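Local coordinates for zinc finger (CCCH type) motif-containing protein (Toxoplasma gondii, PDB 7NG2) that is a CPSF4-type protein whose YTH domain probably reads N6-methyladenosine in RNA, linking the mark to mRNA polyadenylation, at residues E111-V116 against S141-W146; G5-P10 against Q69-M74. One frame throughout, in Å; residues are numbered along the deposited sequence. Where two conformers were deposited one is given.

Contact 1 of 2, residues E111-V116 against S141-W146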
ATOM      1  N   GLU A 111       2.165 -10.736  13.874  1.00 22.96           N
ATOM      2  CA  GLU A 111       2.600 -11.863  14.690  1.00 26.71           C
ATOM      3  C   GLU A 111       2.254 -13.212  14.073  1.00 24.84           C
ATOM      4  O   GLU A 111       2.914 -14.205  14.397  1.00 27.29           O
ATOM      5  CB  GLU A 111       2.052 -11.742  16.108  1.00 32.35           C
ATOM      6  CG  GLU A 111       2.812 -10.722  16.939  1.00 41.98           C
ATOM      7  CD  GLU A 111       2.674 -10.956  18.426  1.00 47.05           C
ATOM      8  OE1 GLU A 111       3.060 -10.058  19.206  1.00 56.36           O
ATOM      9  OE2 GLU A 111       2.191 -12.039  18.813  1.00 60.14           O
ATOM     10  N   GLU A 112       1.258 -13.271  13.184  1.00 24.61           N
ATOM     11  CA  GLU A 112       0.976 -14.519  12.485  1.00 27.43           C
ATOM     12  C   GLU A 112       2.081 -14.885  11.515  1.00 28.28           C
ATOM     13  O   GLU A 112       2.187 -16.052  11.123  1.00 35.67           O
ATOM     14  CB  GLU A 112      -0.330 -14.412  11.701  1.00 28.44           C
ATOM     15  CG  GLU A 112      -1.561 -14.269  12.556  1.00 30.87           C
ATOM     16  CD  GLU A 112      -2.821 -14.239  11.725  1.00 32.69           C
ATOM     17  OE1 GLU A 112      -3.306 -15.327  11.347  1.00 40.17           O
ATOM     18  OE2 GLU A 112      -3.317 -13.131  11.437  1.00 33.02           O
ATOM     19  N   LEU A 113       2.893 -13.921  11.107  1.00 27.74           N
ATOM     20  CA  LEU A 113       3.992 -14.186  10.194  1.00 30.25           C
ATOM     21  C   LEU A 113       5.244 -14.660  10.920  1.00 34.68           C
ATOM     22  O   LEU A 113       6.246 -14.963  10.268  1.00 38.63           O
ATOM     23  CB  LEU A 113       4.280 -12.937   9.357  1.00 31.31           C
ATOM     24  CG  LEU A 113       3.014 -12.377   8.698  1.00 33.41           C
ATOM     25  CD1 LEU A 113       3.242 -10.975   8.159  1.00 36.28           C
ATOM     26  CD2 LEU A 113       2.542 -13.304   7.591  1.00 36.84           C
ATOM     27  N   GLY A 114       5.198 -14.752  12.249  1.00 36.16           N
ATOM     28  CA  GLY A 114       6.360 -15.178  12.998  1.00 37.10           C
ATOM     29  C   GLY A 114       7.491 -14.174  12.880  1.00 34.37           C
ATOM     30  O   GLY A 114       7.286 -12.966  12.753  1.00 36.64           O
ATOM     31  N   LYS A 115       8.713 -14.698  12.899  1.00 38.68           N
ATOM     32  CA  LYS A 115       9.924 -13.880  12.891  1.00 40.55           C
ATOM     33  C   LYS A 115      10.229 -13.503  11.445  1.00 39.71           C
ATOM     34  O   LYS A 115      11.021 -14.142  10.750  1.00 43.03           O
ATOM     35  CB  LYS A 115      11.081 -14.680  13.471  0.60 46.51           C
ATOM     36  CG  LYS A 115      10.697 -15.593  14.621  0.60 53.45           C
ATOM     37  CD  LYS A 115      11.794 -16.619  14.869  0.60 56.58           C
ATOM     38  CE  LYS A 115      12.802 -16.153  15.895  0.60 56.57           C
ATOM     39  NZ  LYS A 115      12.918 -17.136  17.005  0.60 57.35           N
ATOM     40  N   VAL A 116       9.588 -12.442  10.978  1.00 39.12           N
ATOM     41  CA  VAL A 116       9.848 -11.912   9.642  1.00 36.50           C
ATOM     42  C   VAL A 116      10.596 -10.601   9.786  1.00 32.60           C
ATOM     43  O   VAL A 116      10.119  -9.676  10.457  1.00 36.86           O
ATOM     44  CB  VAL A 116       8.559 -11.724   8.823  1.00 36.66           C
ATOM     45  CG1 VAL A 116       8.867 -11.016   7.518  1.00 34.52           C
ATOM     46  CG2 VAL A 116       7.922 -13.061   8.546  1.00 40.68           C
ATOM     47  N   SER A 141       5.712 -10.487  -2.488  0.71 15.28           N
ATOM     48  CA  SER A 141       4.822 -11.397  -3.192  0.71 15.45           C
ATOM     49  C   SER A 141       4.128 -12.343  -2.219  0.71 14.70           C
ATOM     50  O   SER A 141       2.921 -12.586  -2.329  0.71 14.44           O
ATOM     51  CB  SER A 141       5.619 -12.175  -4.241  0.71 16.68           C
ATOM     52  OG  SER A 141       4.818 -13.162  -4.859  0.71 18.61           O
ATOM     53  N   LEU A 142       4.874 -12.876  -1.250  1.00 15.52           N
ATOM     54  CA  LEU A 142       4.288 -13.792  -0.281  1.00 15.60           C
ATOM     55  C   LEU A 142       3.285 -13.093   0.628  1.00 13.13           C
ATOM     56  O   LEU A 142       2.229 -13.657   0.931  1.00 13.61           O
ATOM     57  CB  LEU A 142       5.395 -14.466   0.525  1.00 16.69           C
ATOM     58  CG  LEU A 142       6.056 -15.622  -0.237  1.00 19.90           C
ATOM     59  CD1 LEU A 142       7.239 -16.169   0.532  1.00 24.75           C
ATOM     60  CD2 LEU A 142       5.032 -16.709  -0.513  1.00 22.87           C
ATOM     61  N   LEU A 143       3.575 -11.859   1.052  1.00 13.47           N
ATOM     62  CA  LEU A 143       2.606 -11.133   1.868  1.00 14.04           C
ATOM     63  C   LEU A 143       1.303 -10.939   1.115  1.00 12.78           C
ATOM     64  O   LEU A 143       0.213 -11.130   1.664  1.00 13.55           O
ATOM     65  CB  LEU A 143       3.174  -9.780   2.297  1.00 13.86           C
ATOM     66  CG  LEU A 143       4.358  -9.809   3.268  1.00 15.62           C
ATOM     67  CD1 LEU A 143       4.882  -8.403   3.483  1.00 15.59           C
ATOM     68  CD2 LEU A 143       3.966 -10.426   4.594  1.00 17.56           C
ATOM     69  N   CYS A 144       1.393 -10.623  -0.173  1.00 13.29           N
ATOM     70  CA  CYS A 144       0.183 -10.421  -0.959  1.00 14.19           C
ATOM     71  C   CYS A 144      -0.535 -11.756  -1.188  1.00 13.16           C
ATOM     72  O   CYS A 144      -1.765 -11.826  -1.108  1.00 15.07           O
ATOM     73  CB  CYS A 144       0.560  -9.740  -2.274  1.00 15.13           C
ATOM     74  SG  CYS A 144       0.970  -7.992  -2.054  1.00 16.22           S
ATOM     75  N   THR A 145       0.222 -12.841  -1.410  1.00 13.82           N
ATOM     76  CA  THR A 145      -0.389 -14.169  -1.528  1.00 14.60           C
ATOM     77  C   THR A 145      -1.113 -14.559  -0.244  1.00 13.44           C
ATOM     78  O   THR A 145      -2.277 -14.982  -0.271  1.00 14.18           O
ATOM     79  CB  THR A 145       0.669 -15.214  -1.883  1.00 16.00           C
ATOM     80  OG1 THR A 145       1.177 -14.940  -3.191  1.00 16.92           O
ATOM     81  CG2 THR A 145       0.059 -16.628  -1.851  1.00 16.82           C
ATOM     82  N   TRP A 146      -0.441 -14.408   0.899  1.00 13.80           N
ATOM     83  CA  TRP A 146      -1.059 -14.788   2.166  1.00 14.15           C
ATOM     84  C   TRP A 146      -2.292 -13.937   2.467  1.00 13.38           C
ATOM     85  O   TRP A 146      -3.305 -14.454   2.954  1.00 16.02           O
ATOM     86  CB  TRP A 146      -0.038 -14.727   3.299  1.00 14.50           C
ATOM     87  CG  TRP A 146       1.023 -15.776   3.162  1.00 14.32           C
ATOM     88  CD1 TRP A 146       0.871 -17.054   2.673  1.00 15.43           C
ATOM     89  CD2 TRP A 146       2.406 -15.649   3.517  1.00 15.44           C
ATOM     90  NE1 TRP A 146       2.074 -17.721   2.707  1.00 17.40           N
ATOM     91  CE2 TRP A 146       3.031 -16.881   3.217  1.00 16.76           C
ATOM     92  CE3 TRP A 146       3.181 -14.612   4.050  1.00 16.15           C
ATOM     93  CZ2 TRP A 146       4.386 -17.103   3.441  1.00 18.80           C
ATOM     94  CZ3 TRP A 146       4.530 -14.838   4.271  1.00 18.58           C
ATOM     95  CH2 TRP A 146       5.119 -16.070   3.964  1.00 20.13           C
TER

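Contact 2 of 2, residues G5-P10 against Q69-M74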
ATOM      1  N   GLY A   5      -1.444  -7.267 -16.956  1.00 19.66           N
ATOM      2  CA  GLY A   5      -1.681  -8.599 -16.438  1.00 17.67           C
ATOM      3  C   GLY A   5      -2.087  -8.472 -14.989  1.00 16.68           C
ATOM      4  O   GLY A   5      -2.054  -7.382 -14.403  1.00 17.76           O
ATOM      5  N   HIS A   6      -2.497  -9.600 -14.425  1.00 15.60           N
ATOM      6  CA  HIS A   6      -2.875  -9.642 -13.022  1.00 15.30           C
ATOM      7  C   HIS A   6      -1.635  -9.479 -12.152  1.00 16.14           C
ATOM      8  O   HIS A   6      -0.551  -9.958 -12.492  1.00 17.36           O
ATOM      9  CB  HIS A   6      -3.546 -10.982 -12.727  1.00 15.25           C
ATOM     10  CG  HIS A   6      -4.280 -11.007 -11.425  1.00 15.52           C
ATOM     11  ND1 HIS A   6      -3.659 -11.258 -10.219  1.00 17.10           N
ATOM     12  CD2 HIS A   6      -5.586 -10.789 -11.141  1.00 16.00           C
ATOM     13  CE1 HIS A   6      -4.556 -11.206  -9.249  1.00 18.11           C
ATOM     14  NE2 HIS A   6      -5.730 -10.917  -9.782  1.00 17.35           N
ATOM     15  N   VAL A   7      -1.799  -8.809 -11.005  1.00 16.00           N
ATOM     16  CA  VAL A   7      -0.646  -8.560 -10.143  1.00 16.85           C
ATOM     17  C   VAL A   7      -0.054  -9.838  -9.577  1.00 18.68           C
ATOM     18  O   VAL A   7       1.086  -9.826  -9.107  1.00 21.78           O
ATOM     19  CB  VAL A   7      -0.959  -7.585  -8.987  1.00 17.52           C
ATOM     20  CG1 VAL A   7      -1.410  -6.229  -9.498  1.00 17.30           C
ATOM     21  CG2 VAL A   7      -1.980  -8.190  -8.030  1.00 20.96           C
ATOM     22  N   ALA A   8      -0.804 -10.936  -9.578  1.00 19.40           N
ATOM     23  CA  ALA A   8      -0.290 -12.200  -9.073  1.00 20.78           C
ATOM     24  C   ALA A   8       0.445 -13.003 -10.136  1.00 19.85           C
ATOM     25  O   ALA A   8       1.048 -14.031  -9.808  1.00 25.42           O
ATOM     26  CB  ALA A   8      -1.419 -13.044  -8.468  1.00 21.79           C
ATOM     27  N   SER A   9       0.414 -12.567 -11.393  1.00 19.24           N
ATOM     28  CA  SER A   9       1.050 -13.339 -12.451  1.00 19.39           C
ATOM     29  C   SER A   9       2.559 -13.110 -12.458  1.00 18.51           C
ATOM     30  O   SER A   9       3.022 -11.996 -12.219  1.00 19.77           O
ATOM     31  CB  SER A   9       0.473 -12.962 -13.803  1.00 19.73           C
ATOM     32  OG  SER A   9      -0.886 -13.348 -13.880  1.00 22.83           O
ATOM     33  N   PRO A  10       3.343 -14.150 -12.755  1.00 21.12           N
ATOM     34  CA  PRO A  10       4.790 -14.069 -12.504  1.00 22.63           C
ATOM     35  C   PRO A  10       5.594 -13.248 -13.499  1.00 23.42           C
ATOM     36  O   PRO A  10       6.691 -12.801 -13.142  1.00 29.28           O
ATOM     37  CB  PRO A  10       5.226 -15.540 -12.529  1.00 26.09           C
ATOM     38  CG  PRO A  10       4.220 -16.212 -13.398  1.00 24.68           C
ATOM     39  CD  PRO A  10       2.916 -15.507 -13.139  1.00 23.52           C
ATOM     40  N   GLN A  69      -4.434  -4.499   6.588  1.00 14.71           N
ATOM     41  CA  GLN A  69      -5.848  -4.491   6.248  1.00 15.40           C
ATOM     42  C   GLN A  69      -6.099  -4.842   4.788  1.00 14.91           C
ATOM     43  O   GLN A  69      -7.261  -4.965   4.387  1.00 15.68           O
ATOM     44  CB  GLN A  69      -6.485  -3.132   6.581  1.00 18.33           C
ATOM     45  CG  GLN A  69      -6.595  -2.835   8.072  1.00 20.45           C
ATOM     46  CD  GLN A  69      -5.255  -2.500   8.691  1.00 19.99           C
ATOM     47  OE1 GLN A  69      -4.575  -1.582   8.245  1.00 19.49           O
ATOM     48  NE2 GLN A  69      -4.864  -3.252   9.714  1.00 22.42           N
ATOM     49  N   GLY A  70      -5.052  -5.023   4.003  1.00 13.82           N
ATOM     50  CA  GLY A  70      -5.205  -5.384   2.614  1.00 13.21           C
ATOM     51  C   GLY A  70      -4.106  -4.760   1.784  1.00 12.55           C
ATOM     52  O   GLY A  70      -3.109  -4.265   2.293  1.00 13.31           O
ATOM     53  N   PHE A  71      -4.309  -4.799   0.470  1.00 12.93           N
ATOM     54  CA  PHE A  71      -3.322  -4.233  -0.434  1.00 12.90           C
ATOM     55  C   PHE A  71      -4.007  -3.746  -1.700  1.00 12.01           C
ATOM     56  O   PHE A  71      -5.129  -4.145  -2.020  1.00 13.30           O
ATOM     57  CB  PHE A  71      -2.155  -5.194  -0.742  1.00 13.51           C
ATOM     58  CG  PHE A  71      -2.531  -6.410  -1.553  1.00 13.82           C
ATOM     59  CD1 PHE A  71      -2.967  -7.563  -0.922  1.00 15.57           C
ATOM     60  CD2 PHE A  71      -2.403  -6.420  -2.937  1.00 14.40           C
ATOM     61  CE1 PHE A  71      -3.290  -8.702  -1.656  1.00 15.64           C
ATOM     62  CE2 PHE A  71      -2.722  -7.548  -3.667  1.00 16.29           C
ATOM     63  CZ  PHE A  71      -3.168  -8.692  -3.027  1.00 15.56           C
ATOM     64  N   GLY A  72      -3.316  -2.846  -2.394  1.00 13.08           N
ATOM     65  CA  GLY A  72      -3.839  -2.287  -3.623  1.00 13.75           C
ATOM     66  C   GLY A  72      -2.727  -1.988  -4.602  1.00 13.28           C
ATOM     67  O   GLY A  72      -1.542  -2.102  -4.282  1.00 14.81           O
ATOM     68  N   ARG A  73      -3.119  -1.640  -5.824  1.00 12.91           N
ATOM     69  CA  ARG A  73      -2.186  -1.256  -6.873  1.00 13.09           C
ATOM     70  C   ARG A  73      -2.260   0.252  -7.078  1.00 12.64           C
ATOM     71  O   ARG A  73      -3.354   0.825  -7.152  1.00 13.72           O
ATOM     72  CB  ARG A  73      -2.537  -1.969  -8.183  1.00 13.83           C
ATOM     73  CG  ARG A  73      -1.559  -1.691  -9.315  1.00 13.77           C
ATOM     74  CD  ARG A  73      -2.010  -2.353 -10.607  1.00 14.08           C
ATOM     75  NE  ARG A  73      -1.007  -2.251 -11.664  1.00 14.59           N
ATOM     76  CZ  ARG A  73      -0.901  -1.224 -12.506  1.00 14.76           C
ATOM     77  NH1 ARG A  73      -1.738  -0.203 -12.415  1.00 15.26           N
ATOM     78  NH2 ARG A  73       0.035  -1.234 -13.458  1.00 15.73           N
ATOM     79  N   MET A  74      -1.099   0.895  -7.140  1.00 12.45           N
ATOM     80  CA  MET A  74      -1.047   2.298  -7.528  1.00 13.20           C
ATOM     81  C   MET A  74      -1.423   2.416  -9.001  1.00 12.69           C
ATOM     82  O   MET A  74      -0.829   1.761  -9.859  1.00 13.58           O
ATOM     83  CB  MET A  74       0.367   2.819  -7.307  1.00 13.58           C
ATOM     84  CG  MET A  74       0.564   4.288  -7.593  1.00 13.61           C
ATOM     85  SD  MET A  74       2.252   4.750  -7.199  1.00 15.15           S
ATOM     86  CE  MET A  74       2.216   6.499  -7.562  1.00 16.92           C
TER

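Contact 1 of 2, residues E111-V116 against S141-W146
The indole of W146 receives L113 at a slant, neither squarely over a face nor at the edge: methyl CD2 of L113 lies 3.8 Å from CE3 of W146 and 4.2 Å from its CZ3, so the benzo half of the ring makes the contact. Over one face of the same indole sits the carbonyl oxygen of L142, 3.0 Å above the ring plane and displaced toward the rim. That oxygen also accepts the helical bond from W146 N.

The other branch of L113 goes to L143, three residues before W146 on the same helix: CD1 of L113 comes within 3.7 Å of CD2 of L143, and the two side chains cross at about a right angle. L113 sets its CG anti to the carbonyl carbon (chi1 -51°), and from there the fork serves both partners, one methyl each. The contact is small and wholly apolar, without a hydrogen bond between the two segments.

In the YTH fold this is where the 3-10 segment that follows strand 98-109 packs against helix 137-149. L126 touches L113, V116 and L143, filling in the same apolar patch, while L143 also reaches L59 on strand 55-62. The neighbouring E112 ties the same 3-10 segment to its surroundings: OE1 makes a salt bridge with R150 and OE2 accepts a hydrogen bond from E109 N. Just after L113 the chain turns, G114 N bonding back to E111 O at 3.2 Å, with K115 at the centre of an inverse gamma turn.

Contact 2 of 2, residues G5-P10 against Q69-M74
NH2 of R73, whose aliphatic stem passes V7, is held by two main-chain oxygens, D54 O and G1 O, while NE donates to H55 ND1. Those bonds fix the rotation of the head. The stem runs extended from CG to NE, with CG anti to the backbone N (chi1 -176°), which carries the charged end past V7 and leaves carbon to face carbon: V7 CG1 is 4.1 Å from R73 CD. The other methyl of V7, CG2, approaches the F71 ring at its edge, near the ring plane, in a loose contact of 4.5 Å to CE2.

V7 is presented by a type I turn from H6 to S9, closed by S9 N to H6 O at 3.0 Å. The imidazole of H6 braces it as well, accepting A8 N on ND1 at 2.9 Å. That bond is fairly straight (162°), and its donor lies 18° out of the ring plane. L103, L57 and H55 also touch V7. The arrangement is a non-regular N-terminal segment laid by one valine on the central antiparallel strands of the YTH-domain sheet.

How the contacts relate
Starting from the N terminus, the 5-10 segment comes first, and contact 2 closes a loop of 58 residues that takes in strand 14-21, helix 24-33, strand 35-36, helix 40-52 and strand 55-62 before returning on strand 67-74. The chain then runs through strand 98-109 and opens contact 1, whose shorter loop of 24 residues holds three short strands and ends on helix 137-149. The two loops follow in series, neither nesting nor crossing. Their centres are about 15 Å apart, yet F71 packs against helix 137-149, with C144 O 3.5 Å from F71 CE1, so the N-terminal segment, the sheet, helix 137-149 and the loop after strand 98-109 are joined in one series of contacts.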